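Local structure of cytochrome C-type biogenesis protein ccmF (Thermus thermophilus, 6ZMQ) at residues F153-M156 / A157-S161; A328-G331 / F332-A336. The protein binds heme b in the membrane and acts as a heme lyase in cytochrome c maturation, probably with a part in moving heme. One frame throughout, in Å; residues are numbered along the deposited sequence.

Contact 1. Residues F153-M156 / A157-S161; sequences FGVM and ATIAS. With PTY (phosphatidylethanolamine), chain E.
Gly154 O is held by two backbone amides where helix 135-157 runs out. Thr158 N reaches it at 2.9 Å, while Ala157 N sits 3.0 Å from Gly154 O. These i+4 and i+3 bonds tie 157-161 back onto the helix; Ala160 then takes up a left-handed backbone conformation, and Ser161 CA lays a C-H against Met156 O at 3.3 Å.

Met156 points the other way. Its CB stays beside the backbone at Ala157 N, and CG comes 4.0 Å from Ala160 O. SD lies by the CD1-CE1 side of the Phe153 ring, about equally far from both atoms, and the bend at chi3 (-45°) then folds CE over one face of that ring, 3.6 Å above its plane and offset toward the rim. This is a Met-aromatic contact made one turn back along the same helix.

Thr158 meets the lipid through CG2, which lies between its backbone N and carbonyl carbon (OG1 anti to N, chi1 175°); this sets the methyl 3.9 Å from C34 of a phosphatidylethanolamine. Beside it, Gly154 lets the same acyl chain pass close to the backbone, where a CB would run into C37. Val155 and Ile159 meet obliquely through their CG2 methyls, 3.6 Å apart.

In the fold, Phe153 and Met156 face helix 20-47, and both also touch helix 110-129, which Ala160 meets at Leu110. The lipid runs along another side of this helix end, and Ile159 packs on Pro324.

Contact 2. Residues A328-G331 / F332-A336; sequences AFLG and FFLFA. With PTY (phosphatidylethanolamine), chain E.
Ala328 O accepts a hydrogen bond from Phe332 N at 2.9 Å, and the same i+4 pattern repeats from Phe329 O to Phe333 N, from Leu330 O to Leu334 N and from Gly331 O to Phe335 N.

Leu330 and Leu334 lie side by side one turn apart, pointing the same way, with CD2 of Leu330 4.1 Å from CD1 of Leu334 on the surface of the helix. A second side follows a phosphatidylethanolamine chain. Ala328 O is 3.5 Å from lipid C15, and bare Gly331 lets the chain come near the backbone, since a CB there would clash with C13. Phe332 CD1 then meets C18 at 3.9 Å. Further on, the Phe335 ring, swung away from residues 328-331 with CG anti to the backbone N (chi1 176°), presents one face to C20, 3.7 Å above its plane and offset toward the rim, while its CZ rests 3.6 Å from C23. Cut back to an alanine, Phe335 would no longer put a ring against C20 and C23, and that part of the acyl chain would probably lose this support and be freer to move.

Phe329 and Phe332 also pack on Phe151 of helix 135-157, and Phe333 touches helix 288-307. The unbroken i+4 bonds are those of a regular alpha-helix, predicted to span the membrane; its aromatic side chains pack on neighbouring helices, and one flank of small and aromatic residues forms part of a lipid pocket.

Contact 1 comes first along the chain, at the end of helix 135-157; contact 2 follows on helix 325-345, far later in sequence. Their centres are about 15 Å apart, yet the two helices pack directly: Val155 CG2 lies 3.8 Å from Ala328 CB. One phosphatidylethanolamine joins them further, one acyl chain passing residues 153-161 and the other running down residues 328-336. The lipid therefore sits against both helices, and the two contacts supply seven of its eighteen pocket residues. Both lie away from the heme-binding residues, so they belong to the helix packing and the lipid-binding surface of what is probably the membrane-embedded part of the protein.

Contact 1. Residues F153-M156 / A157-S161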
loop_
_atom_site.group_PDB
_atom_site.type_symbol
_atom_site.label_atom_id
_atom_site.label_comp_id
_atom_site.label_asym_id
_atom_site.label_seq_id
_atom_site.Cartn_x
_atom_site.Cartn_y
_atom_site.Cartn_z
ATOM N N PHE A 153 -21.301 7.025 1.742
ATOM C CA PHE A 153 -22.631 6.441 1.821
ATOM C C PHE A 153 -23.600 7.085 0.830
ATOM O O PHE A 153 -24.549 6.429 0.394
ATOM C CB PHE A 153 -23.122 6.490 3.265
ATOM C CG PHE A 153 -22.487 5.427 4.126
ATOM C CD1 PHE A 153 -22.981 4.133 4.116
ATOM C CD2 PHE A 153 -21.351 5.698 4.880
ATOM C CE1 PHE A 153 -22.388 3.138 4.877
ATOM C CE2 PHE A 153 -20.751 4.707 5.648
ATOM C CZ PHE A 153 -21.274 3.428 5.638
ATOM N N GLY A 154 -23.359 8.337 0.422
ATOM C CA GLY A 154 -24.057 8.881 -0.733
ATOM C C GLY A 154 -23.723 8.152 -2.022
ATOM O O GLY A 154 -24.621 7.736 -2.758
ATOM N N VAL A 155 -22.425 7.907 -2.270
ATOM C CA VAL A 155 -21.992 7.207 -3.482
ATOM C C VAL A 155 -22.320 5.717 -3.387
ATOM O O VAL A 155 -22.159 4.967 -4.353
ATOM C CB VAL A 155 -20.486 7.447 -3.739
ATOM C CG1 VAL A 155 -19.585 6.480 -2.956
ATOM C CG2 VAL A 155 -20.154 7.426 -5.226
ATOM N N MET A 156 -22.638 5.242 -2.181
ATOM C CA MET A 156 -23.182 3.906 -2.004
ATOM C C MET A 156 -24.706 3.882 -2.129
ATOM O O MET A 156 -25.288 2.818 -2.351
ATOM C CB MET A 156 -22.754 3.378 -0.639
ATOM C CG MET A 156 -22.680 1.866 -0.484
ATOM S SD MET A 156 -22.218 1.495 1.221
ATOM C CE MET A 156 -20.873 2.660 1.496
ATOM N N ALA A 157 -25.387 5.014 -1.916
ATOM C CA ALA A 157 -26.844 4.974 -1.917
ATOM C C ALA A 157 -27.495 5.420 -3.219
ATOM O O ALA A 157 -28.373 4.704 -3.713
ATOM C CB ALA A 157 -27.416 5.831 -0.785
ATOM N N THR A 158 -27.098 6.552 -3.812
ATOM C CA THR A 158 -27.808 6.976 -5.022
ATOM C C THR A 158 -27.258 6.240 -6.243
ATOM O O THR A 158 -28.011 5.865 -7.147
ATOM C CB THR A 158 -27.785 8.510 -5.209
ATOM O OG1 THR A 158 -28.393 8.846 -6.464
ATOM C CG2 THR A 158 -26.372 9.127 -5.158
ATOM N N ILE A 159 -25.953 6.019 -6.266
ATOM C CA ILE A 159 -25.253 5.249 -7.277
ATOM C C ILE A 159 -24.647 4.076 -6.514
ATOM O O ILE A 159 -24.650 4.117 -5.281
ATOM C CB ILE A 159 -24.215 6.165 -7.973
ATOM C CG1 ILE A 159 -24.088 5.917 -9.470
ATOM C CG2 ILE A 159 -22.852 6.133 -7.314
ATOM C CD1 ILE A 159 -23.085 6.875 -10.074
ATOM N N ALA A 160 -24.314 2.978 -7.218
ATOM C CA ALA A 160 -23.387 1.926 -6.739
ATOM C C ALA A 160 -23.827 1.248 -5.436
ATOM O O ALA A 160 -23.085 1.219 -4.451
ATOM C CB ALA A 160 -21.966 2.479 -6.596
ATOM N N SER A 161 -25.059 0.757 -5.402
ATOM C CA SER A 161 -25.580 0.126 -4.197
ATOM C C SER A 161 -25.311 -1.373 -4.181
ATOM O O SER A 161 -25.486 -2.041 -5.208
ATOM C CB SER A 161 -27.076 0.402 -4.050
ATOM O OG SER A 161 -27.692 -0.589 -3.247
HETATM C C1 PTY E . -24.236 11.661 -12.785
HETATM C C2 PTY E . -24.843 10.455 -19.814
HETATM C C3 PTY E . -23.589 10.463 -18.939
HETATM O O4 PTY E . -24.478 10.508 -12.031
HETATM C C5 PTY E . -22.227 11.025 -14.186
HETATM C C6 PTY E . -22.743 11.906 -13.032
HETATM O O7 PTY E . -21.979 11.734 -11.851
HETATM C C8 PTY E . -21.659 12.918 -11.137
HETATM O O10 PTY E . -22.107 13.954 -11.496
HETATM C C11 PTY E . -20.734 12.902 -9.904
HETATM C C12 PTY E . -20.677 14.264 -9.178
HETATM C C13 PTY E . -19.387 14.460 -8.352
HETATM C C14 PTY E . -19.623 15.074 -6.962
HETATM C C15 PTY E . -18.599 14.575 -5.929
HETATM C C16 PTY E . -18.297 15.602 -4.823
HETATM C C17 PTY E . -18.628 15.023 -3.437
HETATM C C18 PTY E . -17.767 15.612 -2.309
HETATM C C19 PTY E . -18.295 15.162 -0.941
HETATM C C20 PTY E . -17.682 16.004 0.187
HETATM C C21 PTY E . -18.576 15.986 1.433
HETATM C C22 PTY E . -18.632 17.372 2.089
HETATM C C23 PTY E . -17.416 17.597 2.995
HETATM C C24 PTY E . -17.552 18.921 3.758
HETATM C C25 PTY E . -16.470 19.075 4.831
HETATM C C26 PTY E . -15.606 20.302 4.533
HETATM C C27 PTY E . -15.204 21.008 5.827
HETATM C C28 PTY E . -13.981 21.876 5.542
HETATM C C29 PTY E . -13.871 23.013 6.552
HETATM C C30 PTY E . -25.686 10.579 -11.325
HETATM C C31 PTY E . -25.740 11.338 -9.998
HETATM O O30 PTY E . -26.666 10.070 -11.760
HETATM C C32 PTY E . -24.615 10.844 -9.087
HETATM C C33 PTY E . -24.458 11.740 -7.856
HETATM C C34 PTY E . -23.498 11.078 -6.863
HETATM C C35 PTY E . -23.270 11.996 -5.659
HETATM C C36 PTY E . -22.923 11.183 -4.410
HETATM C C37 PTY E . -23.377 11.944 -3.164
HETATM C C38 PTY E . -22.169 12.253 -2.279
HETATM C C39 PTY E . -22.554 13.187 -1.130
HETATM C C40 PTY E . -22.020 14.592 -1.414
HETATM C C41 PTY E . -22.086 15.472 -0.165
HETATM C C42 PTY E . -23.409 16.235 -0.135
HETATM C C43 PTY E . -23.259 17.479 0.736
HETATM C C44 PTY E . -23.951 17.222 2.071
HETATM P P1 PTY E . -23.660 11.235 -16.437
HETATM O O11 PTY E . -23.924 10.118 -17.623
HETATM O O12 PTY E . -22.586 12.195 -16.889
HETATM O O13 PTY E . -24.939 12.012 -16.246
HETATM O O14 PTY E . -23.257 10.515 -15.000
HETATM N N1 PTY E . -25.017 11.765 -20.415
#

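Contact 2. Residues A328-G331 / F332-A336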
loop_
_atom_site.group_PDB
_atom_site.type_symbol
_atom_site.label_atom_id
_atom_site.label_comp_id
_atom_site.label_asym_id
_atom_site.label_seq_id
_atom_site.Cartn_x
_atom_site.Cartn_y
_atom_site.Cartn_z
ATOM N N ALA A 328 -17.749 10.669 -9.628
ATOM C CA ALA A 328 -17.939 11.055 -8.230
ATOM C C ALA A 328 -16.621 11.037 -7.466
ATOM O O ALA A 328 -16.338 11.943 -6.669
ATOM C CB ALA A 328 -18.965 10.140 -7.559
ATOM N N PHE A 329 -15.789 10.020 -7.720
ATOM C CA PHE A 329 -14.489 9.950 -7.058
ATOM C C PHE A 329 -13.536 11.032 -7.559
ATOM O O PHE A 329 -12.726 11.542 -6.777
ATOM C CB PHE A 329 -13.882 8.563 -7.248
ATOM C CG PHE A 329 -14.254 7.607 -6.159
ATOM C CD1 PHE A 329 -15.418 6.854 -6.252
ATOM C CD2 PHE A 329 -13.489 7.520 -5.003
ATOM C CE1 PHE A 329 -15.783 5.984 -5.237
ATOM C CE2 PHE A 329 -13.853 6.666 -3.982
ATOM C CZ PHE A 329 -15.000 5.892 -4.100
ATOM N N LEU A 330 -13.657 11.429 -8.834
ATOM C CA LEU A 330 -12.861 12.535 -9.361
ATOM C C LEU A 330 -13.268 13.861 -8.726
ATOM O O LEU A 330 -12.402 14.666 -8.355
ATOM C CB LEU A 330 -12.994 12.583 -10.888
ATOM C CG LEU A 330 -12.278 13.641 -11.734
ATOM C CD1 LEU A 330 -11.689 12.993 -12.971
ATOM C CD2 LEU A 330 -13.249 14.738 -12.150
ATOM N N GLY A 331 -14.581 14.086 -8.572
ATOM C CA GLY A 331 -15.057 15.269 -7.862
ATOM C C GLY A 331 -14.657 15.299 -6.396
ATOM O O GLY A 331 -14.335 16.359 -5.852
ATOM N N PHE A 332 -14.640 14.129 -5.751
ATOM C CA PHE A 332 -14.209 14.029 -4.358
ATOM C C PHE A 332 -12.716 14.334 -4.212
ATOM O O PHE A 332 -12.309 15.030 -3.269
ATOM C CB PHE A 332 -14.533 12.634 -3.816
ATOM C CG PHE A 332 -14.287 12.478 -2.342
ATOM C CD1 PHE A 332 -14.678 13.458 -1.443
ATOM C CD2 PHE A 332 -13.626 11.363 -1.857
ATOM C CE1 PHE A 332 -14.436 13.306 -0.076
ATOM C CE2 PHE A 332 -13.366 11.206 -0.499
ATOM C CZ PHE A 332 -13.773 12.177 0.392
ATOM N N PHE A 333 -11.892 13.807 -5.132
ATOM C CA PHE A 333 -10.447 14.065 -5.157
ATOM C C PHE A 333 -10.147 15.546 -5.355
ATOM O O PHE A 333 -9.265 16.113 -4.685
ATOM C CB PHE A 333 -9.808 13.224 -6.275
ATOM C CG PHE A 333 -8.338 13.518 -6.534
ATOM C CD1 PHE A 333 -7.363 12.910 -5.757
ATOM C CD2 PHE A 333 -7.930 14.369 -7.568
ATOM C CE1 PHE A 333 -6.012 13.151 -5.982
ATOM C CE2 PHE A 333 -6.582 14.622 -7.788
ATOM C CZ PHE A 333 -5.624 14.009 -6.994
ATOM N N LEU A 334 -10.841 16.161 -6.327
ATOM C CA LEU A 334 -10.723 17.592 -6.594
ATOM C C LEU A 334 -11.112 18.419 -5.377
ATOM O O LEU A 334 -10.424 19.393 -5.041
ATOM C CB LEU A 334 -11.604 17.962 -7.790
ATOM C CG LEU A 334 -11.032 17.746 -9.190
ATOM C CD1 LEU A 334 -12.046 18.116 -10.267
ATOM C CD2 LEU A 334 -9.767 18.554 -9.350
ATOM N N PHE A 335 -12.180 18.002 -4.679
ATOM C CA PHE A 335 -12.616 18.667 -3.452
ATOM C C PHE A 335 -11.563 18.576 -2.350
ATOM O O PHE A 335 -11.265 19.582 -1.693
ATOM C CB PHE A 335 -13.954 18.058 -3.006
ATOM C CG PHE A 335 -14.473 18.581 -1.694
ATOM C CD1 PHE A 335 -15.166 19.782 -1.646
ATOM C CD2 PHE A 335 -14.276 17.870 -0.510
ATOM C CE1 PHE A 335 -15.644 20.273 -0.446
ATOM C CE2 PHE A 335 -14.742 18.358 0.689
ATOM C CZ PHE A 335 -15.431 19.560 0.721
ATOM N N ALA A 336 -10.974 17.388 -2.160
ATOM C CA ALA A 336 -10.007 17.157 -1.083
ATOM C C ALA A 336 -8.717 17.958 -1.282
ATOM O O ALA A 336 -8.274 18.684 -0.370
ATOM C CB ALA A 336 -9.703 15.663 -0.970
HETATM C C1 PTY E . -24.236 11.661 -12.785
HETATM C C2 PTY E . -24.843 10.455 -19.814
HETATM C C3 PTY E . -23.589 10.463 -18.939
HETATM O O4 PTY E . -24.478 10.508 -12.031
HETATM C C5 PTY E . -22.227 11.025 -14.186
HETATM C C6 PTY E . -22.743 11.906 -13.032
HETATM O O7 PTY E . -21.979 11.734 -11.851
HETATM C C8 PTY E . -21.659 12.918 -11.137
HETATM O O10 PTY E . -22.107 13.954 -11.496
HETATM C C11 PTY E . -20.734 12.902 -9.904
HETATM C C12 PTY E . -20.677 14.264 -9.178
HETATM C C13 PTY E . -19.387 14.460 -8.352
HETATM C C14 PTY E . -19.623 15.074 -6.962
HETATM C C15 PTY E . -18.599 14.575 -5.929
HETATM C C16 PTY E . -18.297 15.602 -4.823
HETATM C C17 PTY E . -18.628 15.023 -3.437
HETATM C C18 PTY E . -17.767 15.612 -2.309
HETATM C C19 PTY E . -18.295 15.162 -0.941
HETATM C C20 PTY E . -17.682 16.004 0.187
HETATM C C21 PTY E . -18.576 15.986 1.433
HETATM C C22 PTY E . -18.632 17.372 2.089
HETATM C C23 PTY E . -17.416 17.597 2.995
HETATM C C24 PTY E . -17.552 18.921 3.758
HETATM C C25 PTY E . -16.470 19.075 4.831
HETATM C C26 PTY E . -15.606 20.302 4.533
HETATM C C27 PTY E . -15.204 21.008 5.827
HETATM C C28 PTY E . -13.981 21.876 5.542
HETATM C C29 PTY E . -13.871 23.013 6.552
HETATM C C30 PTY E . -25.686 10.579 -11.325
HETATM C C31 PTY E . -25.740 11.338 -9.998
HETATM O O30 PTY E . -26.666 10.070 -11.760
HETATM C C32 PTY E . -24.615 10.844 -9.087
HETATM C C33 PTY E . -24.458 11.740 -7.856
HETATM C C34 PTY E . -23.498 11.078 -6.863
HETATM C C35 PTY E . -23.270 11.996 -5.659
HETATM C C36 PTY E . -22.923 11.183 -4.410
HETATM C C37 PTY E . -23.377 11.944 -3.164
HETATM C C38 PTY E . -22.169 12.253 -2.279
HETATM C C39 PTY E . -22.554 13.187 -1.130
HETATM C C40 PTY E . -22.020 14.592 -1.414
HETATM C C41 PTY E . -22.086 15.472 -0.165
HETATM C C42 PTY E . -23.409 16.235 -0.135
HETATM C C43 PTY E . -23.259 17.479 0.736
HETATM C C44 PTY E . -23.951 17.222 2.071
HETATM P P1 PTY E . -23.660 11.235 -16.437
HETATM O O11 PTY E . -23.924 10.118 -17.623
HETATM O O12 PTY E . -22.586 12.195 -16.889
HETATM O O13 PTY E . -24.939 12.012 -16.246
HETATM O O14 PTY E . -23.257 10.515 -15.000
HETATM N N1 PTY E . -25.017 11.765 -20.415
#